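Local coordinates for phosphoribosylamine--glycine ligase (PDB 1VKZ), which catalyses the ATP-dependent joining of glycine to 5-phospho-beta-D-ribosylamine, giving glycinamide ribonucleotide, ADP and phosphate in de novo purine synthesis, at residues V18-S23 with Y39-Y44; K246-L251 with L272-H277; G345-L350 with D365-T370. All blocks are in the same frame, centred on the assembly; numbering follows the deposited sequence.

Contact 1. Residues V18-S23 with Y39-Y44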
ATOM      1  N   VAL A  18     -19.015   4.538  -9.075  1.00 44.72           N
ATOM      2  CA  VAL A  18     -17.879   3.985  -8.370  1.00 42.44           C
ATOM      3  C   VAL A  18     -17.892   4.411  -6.911  1.00 40.38           C
ATOM      4  O   VAL A  18     -18.091   5.570  -6.567  1.00 40.46           O
ATOM      5  CB  VAL A  18     -16.593   4.437  -9.037  1.00 42.75           C
ATOM      6  CG1 VAL A  18     -15.364   3.856  -8.339  1.00 43.49           C
ATOM      7  CG2 VAL A  18     -16.630   4.053 -10.514  1.00 43.62           C
ATOM      8  N   HIS A  19     -17.684   3.445  -6.043  1.00 38.90           N
ATOM      9  CA  HIS A  19     -17.721   3.706  -4.634  1.00 38.89           C
ATOM     10  C   HIS A  19     -16.394   3.362  -3.984  1.00 41.10           C
ATOM     11  O   HIS A  19     -15.941   2.226  -4.020  1.00 41.83           O
ATOM     12  CB  HIS A  19     -18.815   2.858  -4.087  1.00 40.22           C
ATOM     13  CG  HIS A  19     -20.163   3.243  -4.586  1.00 34.00           C
ATOM     14  ND1 HIS A  19     -20.914   4.230  -3.992  1.00 38.08           N
ATOM     15  CD2 HIS A  19     -20.908   2.766  -5.604  1.00 41.06           C
ATOM     16  CE1 HIS A  19     -22.084   4.319  -4.597  1.00 40.59           C
ATOM     17  NE2 HIS A  19     -22.107   3.439  -5.579  1.00 40.14           N
ATOM     18  N   ILE A  20     -15.743   4.362  -3.417  1.00 41.18           N
ATOM     19  CA  ILE A  20     -14.415   4.169  -2.874  1.00 40.63           C
ATOM     20  C   ILE A  20     -14.451   4.266  -1.351  1.00 42.15           C
ATOM     21  O   ILE A  20     -14.819   5.309  -0.741  1.00 42.66           O
ATOM     22  CB  ILE A  20     -13.430   5.194  -3.521  1.00 40.51           C
ATOM     23  CG1 ILE A  20     -13.385   4.954  -5.028  1.00 39.05           C
ATOM     24  CG2 ILE A  20     -12.020   5.070  -2.947  1.00 40.14           C
ATOM     25  CD1 ILE A  20     -12.842   6.031  -5.785  1.00 47.80           C
ATOM     26  N   LEU A  21     -14.058   3.170  -0.724  1.00 42.93           N
ATOM     27  CA  LEU A  21     -13.930   3.157   0.739  1.00 41.81           C
ATOM     28  C   LEU A  21     -12.550   3.672   1.185  1.00 39.01           C
ATOM     29  O   LEU A  21     -11.541   3.177   0.763  1.00 37.34           O
ATOM     30  CB  LEU A  21     -14.211   1.761   1.255  1.00 40.62           C
ATOM     31  CG  LEU A  21     -15.627   1.184   1.087  1.00 37.50           C
ATOM     32  CD1 LEU A  21     -16.483   1.794   0.050  1.00 45.23           C
ATOM     33  CD2 LEU A  21     -15.530  -0.307   0.816  1.00 40.44           C
ATOM     34  N   GLY A  22     -12.545   4.707   2.014  1.00 40.53           N
ATOM     35  CA  GLY A  22     -11.343   5.246   2.597  1.00 41.06           C
ATOM     36  C   GLY A  22     -11.259   6.761   2.544  1.00 43.73           C
ATOM     37  O   GLY A  22     -12.179   7.450   2.065  1.00 41.15           O
ATOM     38  N   SER A  23     -10.131   7.274   3.036  1.00 45.05           N
ATOM     39  CA  SER A  23      -9.929   8.709   3.188  1.00 47.69           C
ATOM     40  C   SER A  23      -8.523   9.243   2.836  1.00 47.88           C
ATOM     41  O   SER A  23      -8.252  10.425   3.078  1.00 51.98           O
ATOM     42  CB  SER A  23     -10.245   9.088   4.642  1.00 46.58           C
ATOM     43  OG  SER A  23      -9.632   8.154   5.504  1.00 53.59           O
ATOM     44  N   TYR A  39     -17.024   8.876 -14.654  1.00 48.10           N
ATOM     45  CA  TYR A  39     -17.834   8.104 -13.703  1.00 47.22           C
ATOM     46  C   TYR A  39     -18.263   8.940 -12.489  1.00 47.78           C
ATOM     47  O   TYR A  39     -17.592   9.915 -12.124  1.00 51.17           O
ATOM     48  CB  TYR A  39     -17.084   6.865 -13.239  1.00 47.26           C
ATOM     49  CG  TYR A  39     -16.858   5.870 -14.336  1.00 46.57           C
ATOM     50  CD1 TYR A  39     -17.828   4.928 -14.658  1.00 51.91           C
ATOM     51  CD2 TYR A  39     -15.684   5.866 -15.049  1.00 45.51           C
ATOM     52  CE1 TYR A  39     -17.626   4.015 -15.685  1.00 53.77           C
ATOM     53  CE2 TYR A  39     -15.467   4.954 -16.063  1.00 46.91           C
ATOM     54  CZ  TYR A  39     -16.436   4.037 -16.384  1.00 49.53           C
ATOM     55  OH  TYR A  39     -16.216   3.155 -17.418  1.00 51.75           O
ATOM     56  N   GLU A  40     -19.389   8.553 -11.884  1.00 47.11           N
ATOM     57  CA  GLU A  40     -19.926   9.226 -10.705  1.00 47.83           C
ATOM     58  C   GLU A  40     -19.278   8.557  -9.510  1.00 47.27           C
ATOM     59  O   GLU A  40     -19.410   7.348  -9.332  1.00 47.30           O
ATOM     60  CB  GLU A  40     -21.449   9.056 -10.657  1.00 50.17           C
ATOM     61  CG  GLU A  40     -22.232  10.206 -10.023  1.00 52.76           C
ATOM     62  CD  GLU A  40     -23.678   9.823  -9.702  1.00 50.93           C
ATOM     63  OE1 GLU A  40     -23.868   8.873  -8.913  1.00 55.83           O
ATOM     64  OE2 GLU A  40     -24.625  10.472 -10.217  1.00 56.46           O
ATOM     65  N   VAL A  41     -18.563   9.328  -8.694  1.00 44.97           N
ATOM     66  CA  VAL A  41     -17.696   8.747  -7.703  1.00 42.55           C
ATOM     67  C   VAL A  41     -18.162   9.126  -6.308  1.00 41.40           C
ATOM     68  O   VAL A  41     -18.399  10.285  -6.003  1.00 41.89           O
ATOM     69  CB  VAL A  41     -16.197   9.089  -8.012  1.00 44.67           C
ATOM     70  CG1 VAL A  41     -15.267   8.799  -6.840  1.00 41.51           C
ATOM     71  CG2 VAL A  41     -15.728   8.317  -9.253  1.00 43.45           C
ATOM     72  N   HIS A  42     -18.326   8.112  -5.474  1.00 42.12           N
ATOM     73  CA  HIS A  42     -18.669   8.293  -4.083  1.00 42.11           C
ATOM     74  C   HIS A  42     -17.534   7.790  -3.186  1.00 42.15           C
ATOM     75  O   HIS A  42     -17.033   6.675  -3.345  1.00 41.16           O
ATOM     76  CB  HIS A  42     -19.965   7.565  -3.778  1.00 42.61           C
ATOM     77  CG  HIS A  42     -21.081   7.933  -4.703  1.00 40.13           C
ATOM     78  ND1 HIS A  42     -21.934   8.988  -4.459  1.00 43.43           N
ATOM     79  CD2 HIS A  42     -21.448   7.419  -5.897  1.00 35.83           C
ATOM     80  CE1 HIS A  42     -22.791   9.095  -5.457  1.00 47.12           C
ATOM     81  NE2 HIS A  42     -22.516   8.152  -6.343  1.00 45.27           N
ATOM     82  N   PHE A  43     -17.136   8.628  -2.238  1.00 39.84           N
ATOM     83  CA  PHE A  43     -16.102   8.269  -1.296  1.00 37.80           C
ATOM     84  C   PHE A  43     -16.687   8.068   0.093  1.00 37.98           C
ATOM     85  O   PHE A  43     -17.613   8.765   0.497  1.00 38.82           O
ATOM     86  CB  PHE A  43     -15.091   9.353  -1.216  1.00 35.23           C
ATOM     87  CG  PHE A  43     -14.518   9.764  -2.520  1.00 34.67           C
ATOM     88  CD1 PHE A  43     -15.105  10.792  -3.256  1.00 33.69           C
ATOM     89  CD2 PHE A  43     -13.313   9.230  -2.959  1.00 38.67           C
ATOM     90  CE1 PHE A  43     -14.517  11.250  -4.442  1.00 30.94           C
ATOM     91  CE2 PHE A  43     -12.738   9.683  -4.118  1.00 40.87           C
ATOM     92  CZ  PHE A  43     -13.360  10.721  -4.872  1.00 35.31           C
ATOM     93  N   TYR A  44     -16.135   7.106   0.818  1.00 39.20           N
ATOM     94  CA  TYR A  44     -16.668   6.699   2.115  1.00 37.44           C
ATOM     95  C   TYR A  44     -15.530   6.485   3.123  1.00 37.99           C
ATOM     96  O   TYR A  44     -14.942   5.407   3.134  1.00 38.49           O
ATOM     97  CB  TYR A  44     -17.419   5.394   1.964  1.00 36.39           C
ATOM     98  CG  TYR A  44     -18.528   5.414   0.951  1.00 39.10           C
ATOM     99  CD1 TYR A  44     -18.260   5.249  -0.406  1.00 45.20           C
ATOM    100  CD2 TYR A  44     -19.853   5.574   1.340  1.00 35.19           C
ATOM    101  CE1 TYR A  44     -19.292   5.266  -1.337  1.00 40.81           C
ATOM    102  CE2 TYR A  44     -20.891   5.588   0.405  1.00 33.67           C
ATOM    103  CZ  TYR A  44     -20.587   5.421  -0.913  1.00 30.13           C
ATOM    104  OH  TYR A  44     -21.573   5.445  -1.810  1.00 40.43           O
TER

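Contact 2. Residues K246-L251 with L272-H277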
ATOM      1  N   LYS A 246       9.821 -11.339 -15.706  1.00 43.72           N
ATOM      2  CA  LYS A 246       9.270 -12.678 -15.952  1.00 46.71           C
ATOM      3  C   LYS A 246       9.197 -13.537 -14.677  1.00 44.69           C
ATOM      4  O   LYS A 246       8.233 -14.271 -14.463  1.00 44.32           O
ATOM      5  CB  LYS A 246      10.027 -13.401 -17.073  1.00 48.72           C
ATOM      6  CG  LYS A 246       9.335 -14.701 -17.494  1.00 54.80           C
ATOM      7  CD  LYS A 246       9.371 -14.959 -19.001  1.00 58.53           C
ATOM      8  CE  LYS A 246       8.075 -14.511 -19.691  1.00 60.62           C
ATOM      9  NZ  LYS A 246       8.126 -14.808 -21.161  1.00 57.90           N
ATOM     10  N   LYS A 247      10.213 -13.424 -13.830  1.00 45.82           N
ATOM     11  CA  LYS A 247      10.204 -14.098 -12.524  1.00 45.31           C
ATOM     12  C   LYS A 247       9.132 -13.547 -11.605  1.00 43.77           C
ATOM     13  O   LYS A 247       8.539 -14.299 -10.840  1.00 44.89           O
ATOM     14  CB  LYS A 247      11.578 -13.970 -11.855  1.00 45.84           C
ATOM     15  CG  LYS A 247      12.676 -14.711 -12.601  1.00 42.05           C
ATOM     16  CD  LYS A 247      14.028 -14.511 -11.939  1.00 45.22           C
ATOM     17  CE  LYS A 247      15.153 -14.951 -12.848  1.00 36.37           C
ATOM     18  NZ  LYS A 247      16.473 -14.874 -12.148  1.00 41.85           N
ATOM     19  N   ILE A 248       8.899 -12.233 -11.688  1.00 44.28           N
ATOM     20  CA  ILE A 248       7.852 -11.558 -10.924  1.00 44.04           C
ATOM     21  C   ILE A 248       6.491 -12.028 -11.358  1.00 45.73           C
ATOM     22  O   ILE A 248       5.603 -12.228 -10.521  1.00 46.36           O
ATOM     23  CB  ILE A 248       7.968 -10.007 -11.033  1.00 42.79           C
ATOM     24  CG1 ILE A 248       9.108  -9.513 -10.125  1.00 45.60           C
ATOM     25  CG2 ILE A 248       6.693  -9.331 -10.576  1.00 42.59           C
ATOM     26  CD1 ILE A 248       9.403  -8.001 -10.194  1.00 46.69           C
ATOM     27  N   GLU A 249       6.330 -12.184 -12.672  1.00 47.52           N
ATOM     28  CA  GLU A 249       5.107 -12.723 -13.264  1.00 48.07           C
ATOM     29  C   GLU A 249       4.814 -14.124 -12.760  1.00 46.82           C
ATOM     30  O   GLU A 249       3.675 -14.472 -12.494  1.00 45.62           O
ATOM     31  CB  GLU A 249       5.249 -12.799 -14.779  1.00 49.82           C
ATOM     32  CG  GLU A 249       5.181 -11.465 -15.505  1.00 55.37           C
ATOM     33  CD  GLU A 249       5.237 -11.627 -17.023  1.00 52.50           C
ATOM     34  OE1 GLU A 249       6.135 -12.344 -17.523  1.00 60.71           O
ATOM     35  OE2 GLU A 249       4.389 -11.025 -17.730  1.00 67.96           O
ATOM     36  N   GLU A 250       5.873 -14.918 -12.647  1.00 46.92           N
ATOM     37  CA  GLU A 250       5.782 -16.298 -12.201  1.00 48.09           C
ATOM     38  C   GLU A 250       5.364 -16.367 -10.744  1.00 46.10           C
ATOM     39  O   GLU A 250       4.637 -17.274 -10.363  1.00 44.42           O
ATOM     40  CB  GLU A 250       7.125 -16.998 -12.428  1.00 47.97           C
ATOM     41  CG  GLU A 250       7.154 -18.476 -12.080  1.00 52.52           C
ATOM     42  CD  GLU A 250       8.438 -19.168 -12.546  1.00 56.23           C
ATOM     43  OE1 GLU A 250       8.873 -18.937 -13.716  1.00 62.15           O
ATOM     44  OE2 GLU A 250       9.007 -19.959 -11.747  1.00 68.35           O
ATOM     45  N   LEU A 251       5.810 -15.401  -9.934  1.00 45.63           N
ATOM     46  CA  LEU A 251       5.340 -15.278  -8.540  1.00 44.07           C
ATOM     47  C   LEU A 251       3.847 -15.006  -8.470  1.00 45.23           C
ATOM     48  O   LEU A 251       3.143 -15.588  -7.623  1.00 45.63           O
ATOM     49  CB  LEU A 251       6.108 -14.181  -7.791  1.00 43.44           C
ATOM     50  CG  LEU A 251       7.539 -14.528  -7.382  1.00 49.29           C
ATOM     51  CD1 LEU A 251       8.255 -13.316  -6.725  1.00 47.94           C
ATOM     52  CD2 LEU A 251       7.571 -15.771  -6.482  1.00 42.82           C
ATOM     53  N   LEU A 272       2.812  -7.400  -4.080  1.00 41.18           N
ATOM     54  CA  LEU A 272       3.918  -8.195  -3.615  1.00 38.33           C
ATOM     55  C   LEU A 272       5.010  -7.272  -3.154  1.00 38.64           C
ATOM     56  O   LEU A 272       5.492  -6.460  -3.917  1.00 43.15           O
ATOM     57  CB  LEU A 272       4.462  -9.051  -4.758  1.00 38.75           C
ATOM     58  CG  LEU A 272       3.533  -9.960  -5.537  1.00 41.02           C
ATOM     59  CD1 LEU A 272       4.321 -10.889  -6.430  1.00 49.76           C
ATOM     60  CD2 LEU A 272       2.657 -10.731  -4.628  1.00 41.16           C
ATOM     61  N   GLY A 273       5.410  -7.366  -1.903  1.00 41.75           N
ATOM     62  CA  GLY A 273       6.628  -6.695  -1.454  1.00 43.11           C
ATOM     63  C   GLY A 273       7.727  -7.692  -1.659  1.00 45.07           C
ATOM     64  O   GLY A 273       7.656  -8.800  -1.106  1.00 48.32           O
ATOM     65  N   LEU A 274       8.717  -7.332  -2.473  1.00 46.53           N
ATOM     66  CA  LEU A 274       9.740  -8.282  -2.904  1.00 45.79           C
ATOM     67  C   LEU A 274      11.113  -7.851  -2.441  1.00 45.11           C
ATOM     68  O   LEU A 274      11.313  -6.753  -1.967  1.00 47.78           O
ATOM     69  CB  LEU A 274       9.742  -8.425  -4.410  1.00 44.03           C
ATOM     70  CG  LEU A 274       8.397  -8.866  -4.998  1.00 46.80           C
ATOM     71  CD1 LEU A 274       8.273  -8.471  -6.487  1.00 40.96           C
ATOM     72  CD2 LEU A 274       8.197 -10.359  -4.816  1.00 43.33           C
HETATM   73  N   MSE A 275      12.042  -8.781  -2.563  1.00 45.94           N
HETATM   74  CA  MSE A 275      13.440  -8.588  -2.286  1.00 42.81           C
HETATM   75  C   MSE A 275      14.171  -9.298  -3.427  1.00 41.53           C
HETATM   76  O   MSE A 275      14.040 -10.512  -3.596  1.00 37.49           O
HETATM   77  CB  MSE A 275      13.800  -9.242  -0.949  1.00 43.31           C
HETATM   78  CG  MSE A 275      15.233  -9.029  -0.531  1.00 46.78           C
HETATM   79 SE   MSE A 275      15.615  -7.123  -0.380  1.00 61.03          SE
HETATM   80  CE  MSE A 275      15.000  -6.853   1.539  1.00 58.65           C
ATOM     81  N   LEU A 276      14.931  -8.544  -4.213  1.00 41.65           N
ATOM     82  CA  LEU A 276      15.747  -9.140  -5.246  1.00 43.51           C
ATOM     83  C   LEU A 276      17.006  -9.547  -4.557  1.00 42.55           C
ATOM     84  O   LEU A 276      17.699  -8.713  -4.018  1.00 42.33           O
ATOM     85  CB  LEU A 276      16.018  -8.157  -6.395  1.00 44.53           C
ATOM     86  CG  LEU A 276      14.718  -7.658  -7.068  1.00 51.48           C
ATOM     87  CD1 LEU A 276      15.013  -6.593  -8.119  1.00 52.98           C
ATOM     88  CD2 LEU A 276      13.881  -8.816  -7.684  1.00 53.89           C
ATOM     89  N   HIS A 277      17.252 -10.848  -4.543  1.00 43.43           N
ATOM     90  CA  HIS A 277      18.351 -11.448  -3.831  1.00 42.68           C
ATOM     91  C   HIS A 277      18.965 -12.513  -4.723  1.00 45.24           C
ATOM     92  O   HIS A 277      18.278 -13.417  -5.174  1.00 45.66           O
ATOM     93  CB  HIS A 277      17.831 -12.045  -2.538  1.00 43.26           C
ATOM     94  CG  HIS A 277      18.824 -12.891  -1.819  1.00 44.62           C
ATOM     95  ND1 HIS A 277      20.019 -12.395  -1.342  1.00 49.96           N
ATOM     96  CD2 HIS A 277      18.799 -14.204  -1.491  1.00 45.68           C
ATOM     97  CE1 HIS A 277      20.693 -13.370  -0.757  1.00 47.89           C
ATOM     98  NE2 HIS A 277      19.969 -14.475  -0.823  1.00 49.49           N
TER

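Contact 3. Residues G345-L350 with D365-T370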
ATOM      1  N   GLY A 345      -5.063  20.042  12.949  1.00 44.22           N
ATOM      2  CA  GLY A 345      -5.776  21.289  13.089  1.00 44.34           C
ATOM      3  C   GLY A 345      -5.089  22.516  12.540  1.00 44.73           C
ATOM      4  O   GLY A 345      -5.577  23.628  12.754  1.00 46.18           O
ATOM      5  N   LYS A 346      -3.967  22.339  11.847  1.00 45.02           N
ATOM      6  CA  LYS A 346      -3.190  23.483  11.337  1.00 44.45           C
ATOM      7  C   LYS A 346      -3.739  23.901   9.979  1.00 43.40           C
ATOM      8  O   LYS A 346      -4.183  23.054   9.209  1.00 44.14           O
ATOM      9  CB  LYS A 346      -1.706  23.115  11.243  1.00 45.41           C
ATOM     10  CG  LYS A 346      -1.076  22.615  12.571  1.00 48.94           C
ATOM     11  CD  LYS A 346      -0.684  23.774  13.521  1.00 48.90           C
ATOM     12  CE  LYS A 346      -0.569  23.330  14.985  1.00 51.17           C
ATOM     13  NZ  LYS A 346      -1.879  23.261  15.724  1.00 52.66           N
ATOM     14  N   GLU A 347      -3.710  25.199   9.679  1.00 44.36           N
ATOM     15  CA  GLU A 347      -4.413  25.726   8.495  1.00 44.72           C
ATOM     16  C   GLU A 347      -3.580  25.595   7.208  1.00 41.96           C
ATOM     17  O   GLU A 347      -2.414  25.961   7.178  1.00 41.16           O
ATOM     18  CB  GLU A 347      -4.847  27.183   8.716  1.00 45.91           C
ATOM     19  CG  GLU A 347      -5.775  27.713   7.624  1.00 45.93           C
ATOM     20  CD  GLU A 347      -6.252  29.123   7.890  1.00 47.47           C
ATOM     21  OE1 GLU A 347      -6.313  29.528   9.075  1.00 50.98           O
ATOM     22  OE2 GLU A 347      -6.578  29.827   6.909  1.00 49.74           O
ATOM     23  N   ILE A 348      -4.204  25.077   6.154  1.00 40.29           N
ATOM     24  CA  ILE A 348      -3.518  24.774   4.903  1.00 39.33           C
ATOM     25  C   ILE A 348      -3.817  25.788   3.814  1.00 39.88           C
ATOM     26  O   ILE A 348      -4.957  25.958   3.405  1.00 42.11           O
ATOM     27  CB  ILE A 348      -3.926  23.372   4.397  1.00 40.68           C
ATOM     28  CG1 ILE A 348      -3.601  22.299   5.439  1.00 38.32           C
ATOM     29  CG2 ILE A 348      -3.260  23.063   3.069  1.00 37.73           C
ATOM     30  CD1 ILE A 348      -4.530  21.110   5.359  1.00 39.52           C
ATOM     31  N   THR A 349      -2.777  26.450   3.332  1.00 41.50           N
ATOM     32  CA  THR A 349      -2.887  27.320   2.168  1.00 40.44           C
ATOM     33  C   THR A 349      -2.457  26.539   0.935  1.00 40.61           C
ATOM     34  O   THR A 349      -1.428  25.867   0.926  1.00 38.13           O
ATOM     35  CB  THR A 349      -2.078  28.602   2.354  1.00 39.54           C
ATOM     36  OG1 THR A 349      -2.870  29.557   3.073  1.00 33.79           O
ATOM     37  CG2 THR A 349      -1.834  29.286   1.021  1.00 44.82           C
ATOM     38  N   LEU A 350      -3.294  26.616  -0.091  1.00 43.35           N
ATOM     39  CA  LEU A 350      -3.120  25.863  -1.331  1.00 44.65           C
ATOM     40  C   LEU A 350      -2.991  26.829  -2.488  1.00 45.33           C
ATOM     41  O   LEU A 350      -3.591  27.900  -2.466  1.00 45.21           O
ATOM     42  CB  LEU A 350      -4.336  24.985  -1.620  1.00 43.41           C
ATOM     43  CG  LEU A 350      -4.578  23.692  -0.851  1.00 43.19           C
ATOM     44  CD1 LEU A 350      -5.822  23.070  -1.451  1.00 43.17           C
ATOM     45  CD2 LEU A 350      -3.392  22.706  -0.887  1.00 36.11           C
ATOM     46  N   ASP A 365     -14.177  25.563  10.517  1.00 49.81           N
ATOM     47  CA  ASP A 365     -14.349  27.018  10.503  1.00 50.29           C
ATOM     48  C   ASP A 365     -14.169  27.628   9.096  1.00 49.93           C
ATOM     49  O   ASP A 365     -13.547  28.697   8.933  1.00 48.56           O
ATOM     50  CB  ASP A 365     -13.406  27.675  11.533  1.00 51.39           C
ATOM     51  CG  ASP A 365     -13.762  27.312  12.980  1.00 52.58           C
ATOM     52  OD1 ASP A 365     -14.536  26.354  13.193  1.00 51.37           O
ATOM     53  OD2 ASP A 365     -13.312  27.929  13.975  1.00 55.80           O
ATOM     54  N   GLY A 366     -14.716  26.932   8.090  1.00 49.38           N
ATOM     55  CA  GLY A 366     -14.666  27.378   6.697  1.00 48.91           C
ATOM     56  C   GLY A 366     -13.286  27.277   6.068  1.00 48.88           C
ATOM     57  O   GLY A 366     -13.038  27.847   5.006  1.00 50.16           O
ATOM     58  N   LYS A 367     -12.386  26.551   6.715  1.00 47.34           N
ATOM     59  CA  LYS A 367     -11.010  26.477   6.267  1.00 46.91           C
ATOM     60  C   LYS A 367     -10.574  25.029   6.075  1.00 46.81           C
ATOM     61  O   LYS A 367     -11.231  24.085   6.507  1.00 47.12           O
ATOM     62  CB  LYS A 367     -10.092  27.180   7.277  1.00 47.65           C
ATOM     63  CG  LYS A 367      -9.841  28.635   6.952  1.00 49.82           C
ATOM     64  CD  LYS A 367      -9.655  29.509   8.187  1.00 49.81           C
ATOM     65  CE  LYS A 367      -9.514  30.975   7.754  1.00 50.79           C
ATOM     66  NZ  LYS A 367      -9.034  31.888   8.835  1.00 52.93           N
ATOM     67  N   LEU A 368      -9.450  24.880   5.405  1.00 45.01           N
ATOM     68  CA  LEU A 368      -8.823  23.613   5.247  1.00 44.52           C
ATOM     69  C   LEU A 368      -7.801  23.499   6.395  1.00 41.78           C
ATOM     70  O   LEU A 368      -7.043  24.438   6.648  1.00 36.49           O
ATOM     71  CB  LEU A 368      -8.187  23.568   3.855  1.00 44.02           C
ATOM     72  CG  LEU A 368      -7.768  22.221   3.281  1.00 50.73           C
ATOM     73  CD1 LEU A 368      -8.835  21.135   3.498  1.00 57.49           C
ATOM     74  CD2 LEU A 368      -7.445  22.432   1.814  1.00 47.22           C
ATOM     75  N   VAL A 369      -7.832  22.362   7.101  1.00 42.12           N
ATOM     76  CA  VAL A 369      -6.946  22.099   8.242  1.00 42.32           C
ATOM     77  C   VAL A 369      -6.344  20.690   8.178  1.00 43.90           C
ATOM     78  O   VAL A 369      -6.944  19.782   7.581  1.00 47.64           O
ATOM     79  CB  VAL A 369      -7.687  22.298   9.596  1.00 41.42           C
ATOM     80  CG1 VAL A 369      -8.453  23.631   9.603  1.00 40.94           C
ATOM     81  CG2 VAL A 369      -8.627  21.169   9.883  1.00 43.91           C
ATOM     82  N   THR A 370      -5.150  20.491   8.751  1.00 42.27           N
ATOM     83  CA  THR A 370      -4.546  19.147   8.757  1.00 40.67           C
ATOM     84  C   THR A 370      -5.337  18.254   9.675  1.00 39.38           C
ATOM     85  O   THR A 370      -5.861  18.716  10.675  1.00 39.60           O
ATOM     86  CB  THR A 370      -3.061  19.143   9.216  1.00 39.67           C
ATOM     87  OG1 THR A 370      -2.938  19.755  10.500  1.00 41.33           O
ATOM     88  CG2 THR A 370      -2.175  19.964   8.303  1.00 41.29           C
TER

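Contact 1. Residues V18-S23 with Y39-Y44
Strands 17-22 and 40-43 are the two parallel strands of a beta-alpha-beta unit, and Val18, His19, Ile20 and Leu21 pair in turn with Val41, His42, Phe43 and Tyr44. The bonds from His42 N to Val18 O (2.8 Å) and from Ile20 N to His42 O (2.6 Å) are nearly straight at the hydrogen. At the end of the ladder Gly22 N reaches Tyr44 O from above the carbonyl plane. Gly22 has a phi of 134°, at which a side chain would jam against the preceding carbonyl.

One face carries His19, His42 and Tyr44, with Leu21 beside the tyrosine. The two imidazoles are tilted only 17° from each other but offset so far that they hardly overlap. Tyr44 CG stands anti to the carbonyl carbon (chi1 -56°), which lays the ring back toward His19, where OH and ND1 share a hydrogen bond of 2.6 Å at the imidazole edge. His42 NE2 donates to Glu40 OE1. A phenylalanine at Tyr44 would probably leave His19 ND1 without its mate, with only the Glu71 bond at NE2 still holding the ring.

The other face is apolar, built of Val18, Ile20, Val41 and Phe43; Ile20 CD1 lies 3.8 Å from Val41 CG1. Crossover helix 25-36 covers it through Ile30 and Phe34, while His57 bonds His42 ND1 and strands 73-74 and 55-56 flank the pair.

Contact 2. Residues K246-L251 with L272-H277
Helix segment 246-251 runs across strand segment 272-277 at 134° between their N-to-C directions, with the axes 11.1 Å apart at closest approach, so side chains alone bridge the gap. Leu274 does most of the bridging, by dividing its two methyls. CD1 lies along the longer branch of Ile248, 3.9 Å from both CG1 and CD1 of that residue, whereas CD2 goes to Leu251 CD1 at 3.5 Å. The side chains of Leu251 and Leu274 run antiparallel past one another. In Ile248, CG1 stands anti to the carbonyl carbon (chi1 -77°), and this carries the longer branch to the leucine. Leu272 CD1, two residues back along the strand, rests against Leu251 CB at 4.0 Å. Branched aliphatic residues suit such a buried seam, since they fill it without bringing in a polar group that would need a partner.

Leu272 and Leu274 face the helix together, as strand alternation requires. Ile248 also touches Leu197, a predicted ATP-binding residue, and Ala199. This is helix-on-sheet packing within the ATP-grasp domain, with helix 242-261 against the antiparallel sheet that also contains strand 280-287 and its predicted magnesium ligand Glu285.

Contact 3. Residues G345-L350 with D365-T370
Gly345 and Lys346 meet Thr370 through three hydrogen bonds. Gly345 N donates to Thr370 O at 2.8 Å, approaching from above the carbonyl plane, and Lys346 N donates to the side-chain oxygen Thr370 OG1 at 3.1 Å. In return Thr370 N gives its hydrogen to Lys346 O at 2.8 Å, here in the carbonyl plane. Thr370 therefore uses its backbone N, its carbonyl and its hydroxyl on this one loop. Its chi1 of 55° sets OG1 between the backbone N and the carbonyl carbon and leaves CG2 to face Ile348. Threonine fits well, combining an acceptor for the loop with a methyl for the interior. Gly345, at a phi of 79°, adopts a backbone shape that is easiest without a side chain.

Further along, Ile348 N donates to Leu368 O at 3.0 Å; the bond is straight at the hydrogen (171°), although the donor lies well above the carbonyl plane. Lys346 O also receives a CA-H...O contact from Val369 CA. These bonds hold the irregular segment 345-350 across strand 367-370, the outermost strand of a six-stranded antiparallel sheet, with a single bridge of Glu347 to Val369. Val369 bonds through its backbone to Ala362 of the adjoining strand 356-364.

Charge lies on the exposed side. The Glu347 side chain runs extended from a CG anti to its own N and crosses that of Lys367, whose aliphatic CD and CE touch the carboxylate; the salt bridge from OE1 to NZ is long, at 3.6 Å.

On the inner side Ile348 CD1 lies over the Val369-Thr370 peptide, 3.4 Å from Val369 C, and also meets Leu368 CG. Leu350 CD1 meets Leu368 CD2 at 3.7 Å, the two leucines crossing at about a right angle. Ile348 also touches Val361, Val375 and Phe401.

In the fold
The three contacts follow one another along the chain without overlap: contact 1 in the N domain, contact 2 in the ATP-grasp domain and contact 3 in the C domain. They share no sheet: contact 1 lies in a parallel one, contacts 2 and 3 in different antiparallel ones. Centres of contacts 1 and 3 are 23 Å apart, whereas contact 2 lies 31 Å from contact 1 and 42 Å from contact 3, across the chain's centre from both. Contact 2 touches the predicted ATP-binding residue Leu197 and lies about 8 Å, side chain to side chain, from the predicted magnesium ligand Glu285. Contacts 1 and 3 lie away from these sites; contact 3 meets the N domain through Leu350 on Arg52 and Leu368 on Ala48.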